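Local coordinates for 2OG-Fe dioxygenase family protein (Methylibium petroleiphilum, PDB 3PL0) that is of undetermined physiological role but probably acts as a dioxygenase, with the double-stranded beta-helix (cupin) fold of the 2-oxoglutarate- and iron-dependent family, at residues 23-29 with 207-213; 32-38 with 122-127; 170-176 with 240-246. All blocks are in the same frame, centred on the assembly; numbering follows the deposited sequence.

Contact 1. Residues 23-29 with 207-213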
loop_
_atom_site.group_PDB
_atom_site.type_symbol
_atom_site.label_atom_id
_atom_site.label_comp_id
_atom_site.label_asym_id
_atom_site.label_seq_id
_atom_site.Cartn_x
_atom_site.Cartn_y
_atom_site.Cartn_z
ATOM N N GLY A 23 -0.636 15.488 -5.357
ATOM C CA GLY A 23 0.200 14.535 -4.680
ATOM C C GLY A 23 -0.439 13.183 -4.428
ATOM O O GLY A 23 0.169 12.326 -3.763
ATOM N N PHE A 24 -1.650 12.968 -4.943
ATOM C CA PHE A 24 -2.263 11.628 -4.867
ATOM C C PHE A 24 -3.299 11.508 -5.959
ATOM O O PHE A 24 -3.727 12.500 -6.548
ATOM C CB PHE A 24 -2.915 11.344 -3.513
ATOM C CG PHE A 24 -4.239 12.058 -3.299
ATOM C CD1 PHE A 24 -4.270 13.404 -2.969
ATOM C CD2 PHE A 24 -5.434 11.395 -3.467
ATOM C CE1 PHE A 24 -5.472 14.062 -2.807
ATOM C CE2 PHE A 24 -6.662 12.070 -3.309
ATOM C CZ PHE A 24 -6.664 13.382 -2.977
ATOM N N CYS A 25 -3.702 10.286 -6.222
ATOM C CA CYS A 25 -4.888 10.060 -7.006
ATOM C C CYS A 25 -5.416 8.659 -6.714
ATOM O O CYS A 25 -4.673 7.792 -6.225
ATOM C CB CYS A 25 -4.608 10.226 -8.486
ATOM S SG CYS A 25 -3.544 8.971 -9.188
ATOM N N VAL A 26 -6.682 8.452 -7.037
ATOM C CA VAL A 26 -7.319 7.166 -6.893
ATOM C C VAL A 26 -7.575 6.566 -8.268
ATOM O O VAL A 26 -8.150 7.238 -9.109
ATOM C CB VAL A 26 -8.640 7.352 -6.155
ATOM C CG1 VAL A 26 -9.434 5.988 -6.037
ATOM C CG2 VAL A 26 -8.381 7.996 -4.766
ATOM N N LEU A 27 -7.172 5.309 -8.484
ATOM C CA LEU A 27 -7.534 4.564 -9.691
ATOM C C LEU A 27 -8.687 3.616 -9.332
ATOM O O LEU A 27 -8.561 2.780 -8.415
ATOM C CB LEU A 27 -6.350 3.726 -10.206
ATOM C CG LEU A 27 -5.031 4.463 -10.446
ATOM C CD1 LEU A 27 -4.020 3.451 -10.925
ATOM C CD2 LEU A 27 -5.208 5.593 -11.509
ATOM N N THR A 28 -9.789 3.719 -10.067
ATOM C CA THR A 28 -10.869 2.752 -9.943
ATOM C C THR A 28 -10.321 1.405 -10.437
ATOM O O THR A 28 -9.314 1.374 -11.183
ATOM C CB THR A 28 -12.094 3.151 -10.803
ATOM O OG1 THR A 28 -11.740 3.152 -12.200
ATOM C CG2 THR A 28 -12.629 4.552 -10.415
ATOM N N PRO A 29 -10.976 0.290 -10.068
ATOM C CA PRO A 29 -10.572 -1.007 -10.623
ATOM C C PRO A 29 -10.518 -1.019 -12.154
ATOM O O PRO A 29 -9.635 -1.639 -12.725
ATOM C CB PRO A 29 -11.633 -1.962 -10.082
ATOM C CG PRO A 29 -12.196 -1.270 -8.853
ATOM C CD PRO A 29 -12.160 0.166 -9.206
ATOM N N TRP A 207 -9.458 -3.842 -5.764
ATOM C CA TRP A 207 -8.568 -3.343 -6.808
ATOM C C TRP A 207 -8.755 -1.858 -7.064
ATOM O O TRP A 207 -8.302 -1.360 -8.090
ATOM C CB TRP A 207 -8.679 -4.182 -8.101
ATOM C CG TRP A 207 -8.594 -5.595 -7.753
ATOM C CD1 TRP A 207 -9.585 -6.523 -7.848
ATOM C CD2 TRP A 207 -7.495 -6.242 -7.157
ATOM N NE1 TRP A 207 -9.153 -7.718 -7.375
ATOM C CE2 TRP A 207 -7.869 -7.576 -6.943
ATOM C CE3 TRP A 207 -6.191 -5.859 -6.855
ATOM C CZ2 TRP A 207 -7.016 -8.490 -6.396
ATOM C CZ3 TRP A 207 -5.350 -6.773 -6.315
ATOM C CH2 TRP A 207 -5.751 -8.063 -6.084
ATOM N N THR A 208 -9.379 -1.140 -6.120
ATOM C CA THR A 208 -9.245 0.284 -6.104
ATOM C C THR A 208 -7.840 0.577 -5.562
ATOM O O THR A 208 -7.421 -0.032 -4.572
ATOM C CB THR A 208 -10.324 0.999 -5.238
ATOM O OG1 THR A 208 -11.640 0.591 -5.668
ATOM C CG2 THR A 208 -10.156 2.537 -5.383
ATOM N N VAL A 209 -7.115 1.477 -6.229
ATOM C CA VAL A 209 -5.753 1.848 -5.829
ATOM C C VAL A 209 -5.549 3.337 -5.507
ATOM O O VAL A 209 -5.906 4.207 -6.267
ATOM C CB VAL A 209 -4.749 1.379 -6.865
ATOM C CG1 VAL A 209 -3.353 1.597 -6.339
ATOM C CG2 VAL A 209 -5.011 -0.097 -7.164
ATOM N N LEU A 210 -4.942 3.608 -4.348
ATOM C CA LEU A 210 -4.567 4.944 -3.970
ATOM C C LEU A 210 -3.087 5.095 -4.264
ATOM O O LEU A 210 -2.275 4.401 -3.662
ATOM C CB LEU A 210 -4.824 5.169 -2.473
ATOM C CG LEU A 210 -4.300 6.454 -1.807
ATOM C CD1 LEU A 210 -4.944 7.658 -2.461
ATOM C CD2 LEU A 210 -4.572 6.407 -0.297
ATOM N N LEU A 211 -2.765 6.026 -5.144
ATOM C CA LEU A 211 -1.395 6.411 -5.479
ATOM C C LEU A 211 -1.022 7.645 -4.678
ATOM O O LEU A 211 -1.824 8.598 -4.612
ATOM C CB LEU A 211 -1.250 6.693 -6.979
ATOM C CG LEU A 211 -1.652 5.520 -7.919
ATOM C CD1 LEU A 211 -1.450 5.837 -9.399
ATOM C CD2 LEU A 211 -0.930 4.174 -7.518
ATOM N N LEU A 212 0.155 7.629 -4.040
ATOM C CA LEU A 212 0.627 8.721 -3.173
ATOM C C LEU A 212 2.071 9.140 -3.543
ATOM O O LEU A 212 2.944 8.311 -3.742
ATOM C CB LEU A 212 0.667 8.273 -1.697
ATOM C CG LEU A 212 -0.622 7.762 -1.050
ATOM C CD1 LEU A 212 -0.313 7.013 0.262
ATOM C CD2 LEU A 212 -1.614 8.923 -0.783
ATOM N N ASP A 213 2.305 10.437 -3.635
ATOM C CA ASP A 213 3.654 10.986 -3.689
ATOM C C ASP A 213 4.033 11.199 -2.248
ATOM O O ASP A 213 3.601 12.159 -1.558
ATOM C CB ASP A 213 3.664 12.283 -4.461
ATOM C CG ASP A 213 5.028 12.946 -4.501
ATOM O OD1 ASP A 213 5.957 12.578 -3.740
ATOM O OD2 ASP A 213 5.143 13.879 -5.304
#
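L27 lays CD1 against CD1 of L211 at 3.8 Å, two leucine ends meeting obliquely on the face they share with C25 and V209. The same L211 methyl also meets SG of C25 at 3.8 Å. With chi1 at 68°, that sulfur sits between its own backbone N and carbonyl carbon, which turns it over the L211 side chain. On the face of F24, V26, L210 and L212, L210 CD1 reaches CD2 of the F24 ring at 3.9 Å. The ring's end leads away from the partner strand; F24 also touches V190 of strand 183-192, as do L210 and L212. T208 CG2 packs against V26 CG1 at 3.6 Å.

Between the two layers the backbones run antiparallel, 163° between their directions. Strand 24-27 thereby adds an N-terminal edge to the large sheet of the double-stranded beta-helix, with strand 172-181 along the other side of 209-213. C25 with L211 and L27 with V209 are hydrogen-bonded pairs; the straightest bond lies beyond them, D213 N to G23 O, 2.9 Å and 176° at the hydrogen.

Past the strand, P29 lies over the start of the partner segment, its CD 3.6 Å from T208 OG1, a hydroxyl whose hydrogen bond goes to Q205 O. The carboxylate of D213 is held outside the pair, OD1 by the backbone N of Q215 and OD2 by a salt bridge to R135.

Contact 2. Residues 32-38 with 122-127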
loop_
_atom_site.group_PDB
_atom_site.type_symbol
_atom_site.label_atom_id
_atom_site.label_comp_id
_atom_site.label_asym_id
_atom_site.label_seq_id
_atom_site.Cartn_x
_atom_site.Cartn_y
_atom_site.Cartn_z
ATOM N N LEU A 32 -7.241 0.636 -13.154
ATOM C CA LEU A 32 -6.150 -0.314 -12.921
ATOM C C LEU A 32 -6.016 -1.347 -14.020
ATOM O O LEU A 32 -4.902 -1.624 -14.512
ATOM C CB LEU A 32 -6.313 -1.033 -11.564
ATOM C CG LEU A 32 -5.053 -1.815 -11.137
ATOM C CD1 LEU A 32 -3.858 -0.905 -10.842
ATOM C CD2 LEU A 32 -5.317 -2.707 -9.948
ATOM N N GLU A 33 -7.140 -1.897 -14.435
ATOM C CA GLU A 33 -7.168 -2.783 -15.606
ATOM C C GLU A 33 -6.569 -2.148 -16.853
ATOM O O GLU A 33 -5.768 -2.744 -17.547
ATOM C CB GLU A 33 -8.600 -3.125 -16.001
ATOM C CG GLU A 33 -9.202 -4.218 -15.306
ATOM C CD GLU A 33 -10.453 -4.683 -16.034
ATOM O OE1 GLU A 33 -11.280 -3.826 -16.403
ATOM O OE2 GLU A 33 -10.590 -5.897 -16.249
ATOM N N THR A 34 -7.012 -0.939 -17.153
ATOM C CA THR A 34 -6.505 -0.205 -18.291
ATOM C C THR A 34 -5.016 0.094 -18.124
ATOM O O THR A 34 -4.260 -0.124 -19.056
ATOM C CB THR A 34 -7.325 1.083 -18.537
ATOM O OG1 THR A 34 -8.682 0.705 -18.766
ATOM C CG2 THR A 34 -6.822 1.835 -19.758
ATOM N N LEU A 35 -4.587 0.542 -16.937
ATOM C CA LEU A 35 -3.190 0.892 -16.718
ATOM C C LEU A 35 -2.303 -0.321 -16.886
ATOM O O LEU A 35 -1.202 -0.239 -17.480
ATOM C CB LEU A 35 -2.959 1.446 -15.317
ATOM C CG LEU A 35 -1.555 1.994 -15.050
ATOM C CD1 LEU A 35 -1.332 3.331 -15.856
ATOM C CD2 LEU A 35 -1.357 2.185 -13.592
ATOM N N THR A 36 -2.739 -1.436 -16.314
ATOM C CA THR A 36 -1.848 -2.574 -16.235
ATOM C C THR A 36 -1.961 -3.484 -17.446
ATOM O O THR A 36 -1.161 -4.351 -17.611
ATOM C CB THR A 36 -2.132 -3.404 -14.976
ATOM O OG1 THR A 36 -3.476 -3.892 -15.039
ATOM C CG2 THR A 36 -1.914 -2.568 -13.683
ATOM N N GLY A 37 -3.007 -3.332 -18.247
ATOM C CA GLY A 37 -3.348 -4.289 -19.296
ATOM C C GLY A 37 -3.741 -5.696 -18.866
ATOM O O GLY A 37 -3.669 -6.617 -19.665
HETATM N N MSE A 38 -4.179 -5.849 -17.627
HETATM C CA MSE A 38 -4.553 -7.127 -17.017
HETATM C C MSE A 38 -5.999 -6.988 -16.598
HETATM O O MSE A 38 -6.357 -6.000 -15.968
HETATM C CB MSE A 38 -3.832 -7.339 -15.704
HETATM C CG MSE A 38 -2.477 -7.877 -15.738
HETATM SE SE MSE A 38 -2.498 -9.754 -16.141
HETATM C CE MSE A 38 -1.745 -9.354 -17.874
ATOM N N ALA A 122 2.491 -7.333 -13.524
ATOM C CA ALA A 122 1.797 -6.285 -14.252
ATOM C C ALA A 122 1.529 -5.085 -13.320
ATOM O O ALA A 122 1.773 -3.931 -13.687
ATOM C CB ALA A 122 0.465 -6.818 -14.862
ATOM N N LEU A 123 1.103 -5.397 -12.102
ATOM C CA LEU A 123 0.835 -4.404 -11.075
ATOM C C LEU A 123 2.112 -3.636 -10.714
ATOM O O LEU A 123 2.164 -2.437 -10.880
ATOM C CB LEU A 123 0.282 -5.062 -9.817
ATOM C CG LEU A 123 -0.149 -4.098 -8.682
ATOM C CD1 LEU A 123 -1.272 -3.084 -9.174
ATOM C CD2 LEU A 123 -0.572 -4.872 -7.467
ATOM N N LEU A 124 3.132 -4.325 -10.202
ATOM C CA LEU A 124 4.323 -3.614 -9.759
ATOM C C LEU A 124 5.008 -2.813 -10.869
ATOM O O LEU A 124 5.508 -1.726 -10.626
ATOM C CB LEU A 124 5.340 -4.525 -9.084
ATOM C CG LEU A 124 5.085 -4.871 -7.625
ATOM C CD1 LEU A 124 3.675 -5.550 -7.395
ATOM C CD2 LEU A 124 6.266 -5.762 -7.123
ATOM N N VAL A 125 5.047 -3.362 -12.074
ATOM C CA VAL A 125 5.729 -2.719 -13.185
ATOM C C VAL A 125 5.003 -1.452 -13.640
ATOM O O VAL A 125 5.636 -0.407 -13.817
ATOM C CB VAL A 125 5.932 -3.703 -14.364
ATOM C CG1 VAL A 125 6.336 -2.972 -15.691
ATOM C CG2 VAL A 125 7.012 -4.741 -13.996
ATOM N N ALA A 126 3.696 -1.546 -13.839
ATOM C CA ALA A 126 2.893 -0.436 -14.376
ATOM C C ALA A 126 2.958 0.755 -13.441
ATOM O O ALA A 126 3.107 1.910 -13.893
ATOM C CB ALA A 126 1.407 -0.859 -14.604
ATOM N N LEU A 127 2.889 0.467 -12.148
ATOM C CA LEU A 127 2.948 1.525 -11.139
ATOM C C LEU A 127 4.352 2.156 -11.082
ATOM O O LEU A 127 4.494 3.373 -10.951
ATOM C CB LEU A 127 2.532 1.010 -9.755
ATOM C CG LEU A 127 1.077 0.540 -9.598
ATOM C CD1 LEU A 127 0.974 -0.124 -8.252
ATOM C CD2 LEU A 127 0.110 1.740 -9.739
#
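Helix segments 32-36 and 122-127 cross at 77°, their axes 9.8 Å apart at closest approach, with the CA atoms of T36 and A126 5.5 Å from each other. The methyls of A122 and A126, one turn apart, face helix 32-36. No hydrogen bond spans the crossing, so it rests on van der Waals contacts.

T36 takes the centre: its CG2 lies 3.8 Å from A126 CB and also packs beside the carbonyl O of A122. The hydroxyl turns back into its own helix, where OG1 gives a 2.7 Å hydrogen bond to L32 O. That oxygen also accepts from T36 N, the two donors arriving from opposite faces of the carbonyl plane. With chi1 61°, OG1 sits between the backbone N and carbonyl carbon, where it can reach L32 O, while CG2 lies anti to the carbonyl carbon and meets A126. A glycine here would probably open a gap over A126 and leave L32 O without its second donor.

Around T36, L32 CD1 meets L123 CD1 at 3.8 Å, whereas L35 crosses L127 at about a right angle, CD2 to CD2. After the helix ends, CG of selenomethionine M38 comes to A122 CB at a distance too short to trust in detail (3.2 Å).

F43 of helix 40-44 packs on L32, T36, M38 and L123. The helix pair packs on one face of the double-stranded beta-helix sheet: L32 rests on V209, L127 on L211, and L123 and L127 on L243 of strand 237-246.

Contact 3. Residues 170-176 with 240-246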
loop_
_atom_site.group_PDB
_atom_site.type_symbol
_atom_site.label_atom_id
_atom_site.label_comp_id
_atom_site.label_asym_id
_atom_site.label_seq_id
_atom_site.Cartn_x
_atom_site.Cartn_y
_atom_site.Cartn_z
ATOM N N VAL A 170 9.625 7.023 1.643
ATOM C CA VAL A 170 9.999 6.524 0.332
ATOM C C VAL A 170 9.701 7.622 -0.689
ATOM O O VAL A 170 9.419 8.747 -0.323
ATOM C CB VAL A 170 9.238 5.199 0.020
ATOM C CG1 VAL A 170 9.628 4.076 1.011
ATOM C CG2 VAL A 170 7.695 5.398 0.037
ATOM N N ASP A 171 9.701 7.300 -1.967
ATOM C CA ASP A 171 9.304 8.263 -2.990
ATOM C C ASP A 171 7.797 8.229 -3.302
ATOM O O ASP A 171 7.142 9.275 -3.338
ATOM C CB ASP A 171 10.082 8.033 -4.264
ATOM C CG ASP A 171 11.505 8.567 -4.160
ATOM O OD1 ASP A 171 11.694 9.757 -4.492
ATOM O OD2 ASP A 171 12.376 7.824 -3.675
ATOM N N PHE A 172 7.280 7.045 -3.582
ATOM C CA PHE A 172 5.860 6.830 -3.928
ATOM C C PHE A 172 5.324 5.599 -3.241
ATOM O O PHE A 172 6.082 4.639 -2.970
ATOM C CB PHE A 172 5.659 6.689 -5.438
ATOM C CG PHE A 172 6.060 7.894 -6.199
ATOM C CD1 PHE A 172 5.197 8.953 -6.340
ATOM C CD2 PHE A 172 7.339 7.996 -6.747
ATOM C CE1 PHE A 172 5.574 10.079 -7.021
ATOM C CE2 PHE A 172 7.720 9.119 -7.419
ATOM C CZ PHE A 172 6.852 10.163 -7.566
ATOM N N VAL A 173 4.029 5.676 -2.888
ATOM C CA VAL A 173 3.302 4.567 -2.314
ATOM C C VAL A 173 2.030 4.272 -3.090
ATOM O O VAL A 173 1.345 5.205 -3.589
ATOM C CB VAL A 173 2.981 4.831 -0.852
ATOM C CG1 VAL A 173 2.189 3.641 -0.274
ATOM C CG2 VAL A 173 4.294 5.069 -0.055
ATOM N N ALA A 174 1.725 2.978 -3.233
ATOM C CA ALA A 174 0.411 2.549 -3.701
ATOM C C ALA A 174 -0.219 1.730 -2.624
ATOM O O ALA A 174 0.363 0.749 -2.162
ATOM C CB ALA A 174 0.500 1.704 -4.959
ATOM N N VAL A 175 -1.417 2.127 -2.219
ATOM C CA VAL A 175 -2.258 1.310 -1.340
ATOM C C VAL A 175 -3.360 0.671 -2.191
ATOM O O VAL A 175 -4.235 1.369 -2.724
ATOM C CB VAL A 175 -2.916 2.145 -0.250
ATOM C CG1 VAL A 175 -3.789 1.233 0.666
ATOM C CG2 VAL A 175 -1.854 2.899 0.584
ATOM N N VAL A 176 -3.341 -0.650 -2.297
ATOM C CA VAL A 176 -4.308 -1.371 -3.135
ATOM C C VAL A 176 -5.346 -1.924 -2.160
ATOM O O VAL A 176 -4.986 -2.586 -1.183
ATOM C CB VAL A 176 -3.675 -2.539 -3.892
ATOM C CG1 VAL A 176 -4.740 -3.238 -4.744
ATOM C CG2 VAL A 176 -2.500 -2.054 -4.717
ATOM N N THR A 240 -5.592 -5.174 2.545
ATOM C CA THR A 240 -4.919 -4.196 1.705
ATOM C C THR A 240 -3.549 -4.762 1.276
ATOM O O THR A 240 -3.023 -5.791 1.831
ATOM C CB THR A 240 -4.673 -2.890 2.463
ATOM O OG1 THR A 240 -4.078 -3.163 3.740
ATOM C CG2 THR A 240 -5.939 -2.100 2.663
ATOM N N LEU A 241 -2.975 -4.099 0.282
ATOM C CA LEU A 241 -1.606 -4.324 -0.157
ATOM C C LEU A 241 -0.911 -2.998 -0.238
ATOM O O LEU A 241 -1.343 -2.162 -1.027
ATOM C CB LEU A 241 -1.600 -4.933 -1.542
ATOM C CG LEU A 241 -0.220 -5.141 -2.171
ATOM C CD1 LEU A 241 0.671 -6.109 -1.354
ATOM C CD2 LEU A 241 -0.431 -5.650 -3.589
ATOM N N VAL A 242 0.166 -2.806 0.522
ATOM C CA VAL A 242 0.955 -1.578 0.438
ATOM C C VAL A 242 2.240 -1.837 -0.349
ATOM O O VAL A 242 3.002 -2.767 -0.030
ATOM C CB VAL A 242 1.285 -1.019 1.829
ATOM C CG1 VAL A 242 2.223 0.238 1.725
ATOM C CG2 VAL A 242 -0.044 -0.707 2.600
ATOM N N LEU A 243 2.465 -1.049 -1.391
ATOM C CA LEU A 243 3.679 -1.150 -2.210
ATOM C C LEU A 243 4.430 0.159 -2.063
ATOM O O LEU A 243 3.834 1.252 -2.207
ATOM C CB LEU A 243 3.343 -1.409 -3.688
ATOM C CG LEU A 243 2.537 -2.666 -4.084
ATOM C CD1 LEU A 243 2.081 -2.654 -5.577
ATOM C CD2 LEU A 243 3.310 -3.928 -3.764
ATOM N N THR A 244 5.717 0.097 -1.740
ATOM C CA THR A 244 6.479 1.297 -1.647
ATOM C C THR A 244 7.563 1.287 -2.715
ATOM O O THR A 244 8.177 0.247 -3.001
ATOM C CB THR A 244 7.099 1.487 -0.258
ATOM O OG1 THR A 244 8.034 0.445 -0.008
ATOM C CG2 THR A 244 6.033 1.494 0.810
ATOM N N TYR A 245 7.802 2.456 -3.287
ATOM C CA TYR A 245 8.830 2.633 -4.287
ATOM C C TYR A 245 9.824 3.681 -3.802
ATOM O O TYR A 245 9.437 4.810 -3.414
ATOM C CB TYR A 245 8.198 3.091 -5.613
ATOM C CG TYR A 245 7.336 2.044 -6.280
ATOM C CD1 TYR A 245 6.117 1.660 -5.712
ATOM C CD2 TYR A 245 7.734 1.442 -7.470
ATOM C CE1 TYR A 245 5.331 0.693 -6.302
ATOM C CE2 TYR A 245 6.957 0.485 -8.085
ATOM C CZ TYR A 245 5.757 0.093 -7.485
ATOM O OH TYR A 245 4.993 -0.859 -8.105
ATOM N N ARG A 246 11.108 3.334 -3.872
ATOM C CA ARG A 246 12.156 4.226 -3.393
ATOM C C ARG A 246 13.355 4.235 -4.345
ATOM O O ARG A 246 13.788 3.171 -4.807
ATOM C CB ARG A 246 12.578 3.792 -1.997
ATOM C CG ARG A 246 13.527 4.801 -1.275
ATOM C CD ARG A 246 13.637 4.484 0.209
ATOM N NE ARG A 246 14.326 5.559 0.911
ATOM C CZ ARG A 246 15.650 5.686 0.965
ATOM N NH1 ARG A 246 16.436 4.806 0.367
ATOM N NH2 ARG A 246 16.194 6.701 1.603
#
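Y245 O takes two backbone N-H groups at once, from D171 N at 2.9 Å and F172 N at 3.1 Å, because D171 and F172 together face Y245 in a classic beta bulge. The bond from F172 is the straighter, 170° at the hydrogen against 143° for D171, and both donors lie in the plane of the carbonyl. Beyond the bulge, strand 172-176 runs regularly antiparallel to 240-246 in the double-stranded beta-helix, with hydrogen-bonded pairs F172-Y245, A174-L243 and V176-L241.

On the face carrying V173, V175, V242 and T244, V173 CG1 meets V242 CG1 at 3.9 Å, while V173 and T244 lie side by side, pointing the same way. V170, just before the bulge, crosses T244 at about a right angle. V170 CG1, anti to the carbonyl carbon (chi1 -63°), is thereby placed to meet both T244 CB, at 3.8 Å, and R246 CD.

The other face turns to helix 118-134. There F172 stacks on F131, which also meets the Y245 ring edge-to-face, and W142 of strand 141-152 makes a second edge-to-face contact with Y245. The phenol OH is hydrogen-bonded to L124 O, tying the ring to the helix backbone.

At the bulge end, D171 OD2 accepts from the backbone N of S247, and R246 NH1 reaches G249 O. The charged atoms of D171 and R246 are not in contact, with D171 OD2 5.5 Å from R246 NE; D171 OD1 has a long, weak ion pair with R135. Closer in, D171 OD2 rests 3.6 Å from R246 CA, and the edge of the R246 guanidinium lies toward V170 CA.

In the fold
Strands 209-213 and 172-181 lie next to each other in the large sheet, so contacts 1 and 3, with centres about 10 Å apart, belong to one continuous sheet: L212 N probably bonds V173 O at 2.7 Å and V175 N probably bonds L210 O at 2.8 Å. Contact 2 is the helical layer over one face of that sheet, its centre about 12 Å from contact 1 and 14 Å from contact 3. L127 joins all three, with CD2 3.5 Å from L211 CD2 and CD1 3.8 Å from A174 CB. Strand 24-27 leads directly into helix 29-36, coupling contact 1 to contact 2 along the chain. Together they build part of a cupin core consistent with a probable dioxygenase.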